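Local coordinates for protein succinylglutamate desuccinylase (Vibrio parahaemolyticus, PDB 2BCO) that probably hydrolyses N-succinylglutamate to succinate and glutamate with a single bound zinc ion, the last step of arginine breakdown by the succinyltransferase pathway, at residues I56-G61 against L152-A157; H63-A68 against H104-E109. One frame throughout, in Å; residues are numbered along the deposited sequence.

How the contacts relate
Contact 1 pairs two parallel strands in the middle of the catalytic domain, and contact 2 joins two loops beyond the C-terminal ends of those strands; their centres lie about 13 Å apart. Along the chain, contact 2 is nested within the loop that contact 1 closes. The zinc ion ties them together: His155 of contact 1 supplies one ligand, ND1, at 2.3 Å from the metal, while His63 and Glu66 of contact 2 supply the others from the protein. A probable hydrogen bond of 2.9 Å from Cys156 N to Glu66 OE1 links them directly, and one water both binds zinc and takes part in the two contacts.

Contact 1: I56-G61 against L152-A157; sequences IIISCG and LDLHCA. With ZN (zinc ion), chain C.
Ser59 OG is gripped twice: it donates to Asp153 OD2 across the contact at 2.8 Å and is also hydrogen-bonded to NE2 of His151, earlier on the same strand as Asp153. Around it, segments 56-60 and 152-157, parts of strands 55-60 and 149-157, run side by side as a parallel pair in the central sheet of the zinc-carboxypeptidase-like catalytic domain, their short axes 20° apart. The backbone bonds follow the parallel pattern. Leu152 N donates to Ile57 O at 2.9 Å, Ser59 N returns a bond to Leu152 O, and Leu154 N reaches Ser59 O at 2.7 Å in a nearly straight bond.

With chi1 at 60°, the Ser59 hydroxyl sits between its own backbone N and carbonyl carbon, and it meets the carboxylate of Asp153 from above its plane, 51° out of it. Both residues lie on one face of the sheet. On the other, Ile58 CG2 rests against Leu154 CD1 at 4.0 Å, the two branched chains crossing at a slant, and Ile56 CG2 makes a looser approach to Leu152 CD2. Helix 68-81 covers part of this apolar face through Met70, Val73 and Pro69, and helix 235-245 adds Phe237, Leu241 and Leu244.

Asp153 probably serves as a second-shell residue to the metal: OD1 faces NE2 of His155, whose ND1 is a zinc ligand, as a His-carboxylate pair, but NE2 sits too close to the carboxylate in the model for details to be trusted. Where strand 55-60 gives way to a loop, a water bridges the diverging chains, accepting from Gly61 N at 2.7 Å and donating to Leu154 O at 2.7 Å.

Contact 2: H63-A68 against H104-E109; sequences HGDETA and HTRFLE. With ZN (zinc ion), chain C.
Arg106 lays its side chain along a zinc ligand: it runs beside His63, pointing the same way, and covers one face of the imidazole. CG makes a CH-pi contact 4.1 Å from the centroid of the His63 ring, 21° off the ring normal, while NE sits over the same face, displaced toward the rim. The guanidinium is not stacked flat, since its plane is turned 45° from the ring; NH2 comes to 3.5 Å from His63 CE1. An extended chain from CG to NE, with CG anti to the backbone N (chi1 -161°), carries the group along the histidine.

These are the loops that bring the HxxE zinc motif of the AspA/AstE family against the segment following helix 98-102. A type I turn from His63 to Glu66 puts both metal ligands on one side, where ND1 of His63 binds zinc at 2.4 Å and the Glu66 carboxylate chelates it through OE1 and OE2. Gly64 N donates to Arg106 O at 3.1 Å, from above the carbonyl plane. Thr105 O packs against Gly64 CA at 3.3 Å, and Asp65 lays OD1 beside Arg106 CA at 3.5 Å. His104, with positive phi, closes the helix in a Schellman motif.

The imidazole is thus fixed by zinc at ND1 and by Asn111 OD1, which accepts from NE2, with Arg106 across one face. The positive guanidinium beside the metal probably adds to the electrostatic pull on anionic groups at this site, consistent with a carboxylate-bearing substrate.

Contact 1: I56-G61 against L152-A157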
loop_
_atom_site.group_PDB
_atom_site.type_symbol
_atom_site.label_atom_id
_atom_site.label_comp_id
_atom_site.label_asym_id
_atom_site.label_seq_id
_atom_site.Cartn_x
_atom_site.Cartn_y
_atom_site.Cartn_z
ATOM N N ILE A 56 5.657 -1.458 -12.810
ATOM C CA ILE A 56 4.888 -1.546 -11.582
ATOM C C ILE A 56 5.497 -2.411 -10.495
ATOM O O ILE A 56 5.791 -3.587 -10.705
ATOM C CB ILE A 56 3.482 -2.111 -11.856
ATOM C CG1 ILE A 56 2.884 -1.466 -13.107
ATOM C CG2 ILE A 56 2.594 -1.878 -10.643
ATOM C CD1 ILE A 56 1.551 -2.073 -13.517
ATOM N N ILE A 57 5.677 -1.816 -9.326
ATOM C CA ILE A 57 6.180 -2.550 -8.180
ATOM C C ILE A 57 4.914 -2.918 -7.433
ATOM O O ILE A 57 4.107 -2.055 -7.116
ATOM C CB ILE A 57 7.040 -1.679 -7.245
ATOM C CG1 ILE A 57 8.345 -1.284 -7.938
ATOM C CG2 ILE A 57 7.332 -2.442 -5.948
ATOM C CD1 ILE A 57 9.219 -0.371 -7.085
ATOM N N ILE A 58 4.719 -4.199 -7.177
ATOM C CA ILE A 58 3.538 -4.631 -6.455
ATOM C C ILE A 58 4.035 -5.334 -5.202
ATOM O O ILE A 58 4.458 -6.481 -5.254
ATOM C CB ILE A 58 2.692 -5.599 -7.313
ATOM C CG1 ILE A 58 2.316 -4.919 -8.639
ATOM C CG2 ILE A 58 1.434 -6.011 -6.550
ATOM C CD1 ILE A 58 1.788 -5.879 -9.703
ATOM N N SER A 59 4.000 -4.637 -4.074
ATOM C CA SER A 59 4.468 -5.237 -2.837
ATOM C C SER A 59 3.343 -5.581 -1.878
ATOM O O SER A 59 2.285 -4.954 -1.864
ATOM C CB SER A 59 5.496 -4.320 -2.146
ATOM O OG SER A 59 4.961 -3.048 -1.832
ATOM N N CYS A 60 3.579 -6.611 -1.086
ATOM C CA CYS A 60 2.616 -7.032 -0.095
ATOM C C CYS A 60 3.401 -7.564 1.087
ATOM O O CYS A 60 4.601 -7.840 0.976
ATOM C CB CYS A 60 1.708 -8.125 -0.661
ATOM S SG CYS A 60 2.575 -9.597 -1.147
ATOM N N GLY A 61 2.730 -7.695 2.223
ATOM C CA GLY A 61 3.401 -8.218 3.390
ATOM C C GLY A 61 4.383 -7.325 4.132
ATOM O O GLY A 61 5.190 -7.850 4.892
ATOM N N LEU A 152 2.403 -0.005 -6.015
ATOM C CA LEU A 152 1.196 -0.331 -5.282
ATOM C C LEU A 152 1.594 -1.218 -4.104
ATOM O O LEU A 152 1.957 -2.382 -4.284
ATOM C CB LEU A 152 0.213 -1.065 -6.199
ATOM C CG LEU A 152 -0.637 -0.276 -7.203
ATOM C CD1 LEU A 152 0.133 0.862 -7.822
ATOM C CD2 LEU A 152 -1.107 -1.221 -8.282
ATOM N N ASP A 153 1.553 -0.645 -2.906
ATOM C CA ASP A 153 1.892 -1.369 -1.681
ATOM C C ASP A 153 0.594 -1.873 -1.051
ATOM O O ASP A 153 -0.204 -1.081 -0.546
ATOM C CB ASP A 153 2.607 -0.445 -0.691
ATOM C CG ASP A 153 3.166 -1.203 0.489
ATOM O OD1 ASP A 153 3.458 -0.592 1.536
ATOM O OD2 ASP A 153 3.321 -2.431 0.359
ATOM N N LEU A 154 0.406 -3.189 -1.047
ATOM C CA LEU A 154 -0.833 -3.790 -0.542
ATOM C C LEU A 154 -0.880 -4.190 0.935
ATOM O O LEU A 154 -0.115 -5.047 1.393
ATOM C CB LEU A 154 -1.177 -4.992 -1.418
ATOM C CG LEU A 154 -0.917 -4.761 -2.913
ATOM C CD1 LEU A 154 -1.368 -5.995 -3.714
ATOM C CD2 LEU A 154 -1.675 -3.497 -3.381
ATOM N N HIS A 155 -1.816 -3.581 1.661
ATOM C CA HIS A 155 -1.995 -3.824 3.085
ATOM C C HIS A 155 -3.431 -4.249 3.424
ATOM O O HIS A 155 -4.266 -4.430 2.530
ATOM C CB HIS A 155 -1.637 -2.550 3.861
ATOM C CG HIS A 155 -0.209 -2.128 3.698
ATOM N ND1 HIS A 155 0.669 -2.047 4.760
ATOM C CD2 HIS A 155 0.501 -1.792 2.601
ATOM C CE1 HIS A 155 1.858 -1.682 4.322
ATOM N NE2 HIS A 155 1.787 -1.521 3.014
ATOM N N CYS A 156 -3.681 -4.442 4.719
ATOM C CA CYS A 156 -4.999 -4.794 5.250
ATOM C C CYS A 156 -5.149 -3.955 6.514
ATOM O O CYS A 156 -4.177 -3.749 7.237
ATOM C CB CYS A 156 -5.084 -6.274 5.634
ATOM S SG CYS A 156 -5.049 -7.398 4.262
ATOM N N ALA A 157 -6.357 -3.466 6.774
ATOM C CA ALA A 157 -6.603 -2.656 7.958
ATOM C C ALA A 157 -6.638 -3.528 9.208
ATOM O O ALA A 157 -6.933 -4.722 9.134
ATOM C CB ALA A 157 -7.916 -1.898 7.813
HETATM ZN ZN ZN C . -0.367 -2.649 6.723
HETATM O O HOH W 1 0.040 -7.638 2.241
HETATM O O HOH W 2 -2.158 -1.262 7.917
#

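Contact 2: H63-A68 against H104-E109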
loop_
_atom_site.group_PDB
_atom_site.type_symbol
_atom_site.label_atom_id
_atom_site.label_comp_id
_atom_site.label_asym_id
_atom_site.label_seq_id
_atom_site.Cartn_x
_atom_site.Cartn_y
_atom_site.Cartn_z
ATOM N N HIS A 63 3.703 -5.746 6.406
ATOM C CA HIS A 63 3.216 -6.143 7.723
ATOM C C HIS A 63 2.876 -7.623 7.520
ATOM O O HIS A 63 2.081 -7.962 6.644
ATOM C CB HIS A 63 1.968 -5.333 8.098
ATOM C CG HIS A 63 2.270 -3.910 8.449
ATOM N ND1 HIS A 63 1.340 -2.899 8.346
ATOM C CD2 HIS A 63 3.398 -3.332 8.926
ATOM C CE1 HIS A 63 1.880 -1.761 8.740
ATOM N NE2 HIS A 63 3.128 -1.996 9.097
ATOM N N GLY A 64 3.492 -8.489 8.323
ATOM C CA GLY A 64 3.312 -9.928 8.183
ATOM C C GLY A 64 1.929 -10.544 8.201
ATOM O O GLY A 64 1.651 -11.449 7.409
ATOM N N ASP A 65 1.066 -10.069 9.096
ATOM C CA ASP A 65 -0.287 -10.617 9.207
ATOM C C ASP A 65 -1.320 -10.160 8.163
ATOM O O ASP A 65 -2.475 -10.547 8.239
ATOM C CB ASP A 65 -0.838 -10.367 10.623
ATOM C CG ASP A 65 -0.754 -8.908 11.039
ATOM O OD1 ASP A 65 -0.286 -8.066 10.241
ATOM O OD2 ASP A 65 -1.158 -8.594 12.178
ATOM N N GLU A 66 -0.918 -9.360 7.185
ATOM C CA GLU A 66 -1.870 -8.891 6.167
ATOM C C GLU A 66 -1.776 -9.766 4.919
ATOM O O GLU A 66 -1.234 -9.371 3.887
ATOM C CB GLU A 66 -1.589 -7.411 5.882
ATOM C CG GLU A 66 -1.928 -6.569 7.112
ATOM C CD GLU A 66 -1.362 -5.176 7.069
ATOM O OE1 GLU A 66 -1.045 -4.700 5.960
ATOM O OE2 GLU A 66 -1.244 -4.554 8.143
ATOM N N THR A 67 -2.351 -10.957 5.038
ATOM C CA THR A 67 -2.282 -11.989 4.017
ATOM C C THR A 67 -3.104 -11.939 2.735
ATOM O O THR A 67 -2.632 -12.415 1.705
ATOM C CB THR A 67 -2.509 -13.379 4.678
ATOM O OG1 THR A 67 -3.896 -13.532 5.019
ATOM C CG2 THR A 67 -1.674 -13.495 5.969
ATOM N N ALA A 68 -4.320 -11.397 2.784
ATOM C CA ALA A 68 -5.181 -11.336 1.597
ATOM C C ALA A 68 -4.460 -10.906 0.309
ATOM O O ALA A 68 -4.546 -11.589 -0.712
ATOM C CB ALA A 68 -6.385 -10.423 1.861
ATOM N N HIS A 104 2.938 -14.757 12.315
ATOM C CA HIS A 104 1.560 -14.266 12.248
ATOM C C HIS A 104 1.403 -12.928 12.973
ATOM O O HIS A 104 0.358 -12.657 13.569
ATOM C CB HIS A 104 0.599 -15.289 12.873
ATOM C CG HIS A 104 0.855 -16.712 12.464
ATOM N ND1 HIS A 104 0.713 -17.154 11.165
ATOM C CD2 HIS A 104 1.233 -17.790 13.190
ATOM C CE1 HIS A 104 0.991 -18.445 11.111
ATOM N NE2 HIS A 104 1.309 -18.857 12.323
ATOM N N THR A 105 2.439 -12.095 12.934
ATOM C CA THR A 105 2.381 -10.796 13.596
ATOM C C THR A 105 2.593 -9.665 12.603
ATOM O O THR A 105 2.969 -9.896 11.461
ATOM C CB THR A 105 3.459 -10.654 14.703
ATOM O OG1 THR A 105 4.765 -10.663 14.110
ATOM C CG2 THR A 105 3.349 -11.787 15.715
ATOM N N ARG A 106 2.365 -8.442 13.068
ATOM C CA ARG A 106 2.515 -7.252 12.250
ATOM C C ARG A 106 3.988 -7.085 11.897
ATOM O O ARG A 106 4.347 -6.818 10.741
ATOM C CB ARG A 106 2.004 -6.030 13.021
ATOM C CG ARG A 106 1.688 -4.857 12.137
ATOM C CD ARG A 106 1.135 -3.664 12.909
ATOM N NE ARG A 106 0.502 -2.733 11.981
ATOM C CZ ARG A 106 0.364 -1.429 12.191
ATOM N NH1 ARG A 106 0.815 -0.880 13.311
ATOM N NH2 ARG A 106 -0.216 -0.670 11.270
ATOM N N PHE A 107 4.832 -7.260 12.904
ATOM C CA PHE A 107 6.272 -7.149 12.749
ATOM C C PHE A 107 6.968 -7.976 13.827
ATOM O O PHE A 107 6.310 -8.551 14.699
ATOM C CB PHE A 107 6.694 -5.685 12.846
ATOM C CG PHE A 107 6.264 -5.004 14.125
ATOM C CD1 PHE A 107 6.920 -5.260 15.328
ATOM C CD2 PHE A 107 5.225 -4.081 14.117
ATOM C CE1 PHE A 107 6.549 -4.594 16.511
ATOM C CE2 PHE A 107 4.843 -3.406 15.287
ATOM C CZ PHE A 107 5.508 -3.664 16.487
ATOM N N LEU A 108 8.293 -8.050 13.766
ATOM C CA LEU A 108 9.040 -8.817 14.751
ATOM C C LEU A 108 9.627 -7.880 15.794
ATOM O O LEU A 108 9.367 -8.031 16.990
ATOM C CB LEU A 108 10.141 -9.616 14.067
ATOM C CG LEU A 108 9.627 -10.620 13.026
ATOM C CD1 LEU A 108 10.808 -11.353 12.419
ATOM C CD2 LEU A 108 8.660 -11.613 13.671
ATOM N N GLU A 109 10.412 -6.907 15.348
ATOM C CA GLU A 109 10.986 -5.960 16.281
ATOM C C GLU A 109 10.359 -4.573 16.139
ATOM O O GLU A 109 9.957 -3.976 17.132
ATOM C CB GLU A 109 12.505 -5.920 16.105
ATOM C CG GLU A 109 13.146 -7.263 16.437
ATOM C CD GLU A 109 14.643 -7.317 16.184
ATOM O OE1 GLU A 109 15.236 -8.382 16.461
ATOM O OE2 GLU A 109 15.222 -6.313 15.709
HETATM ZN ZN ZN C . -0.367 -2.649 6.723
HETATM O O HOH W 2 -2.158 -1.262 7.917
#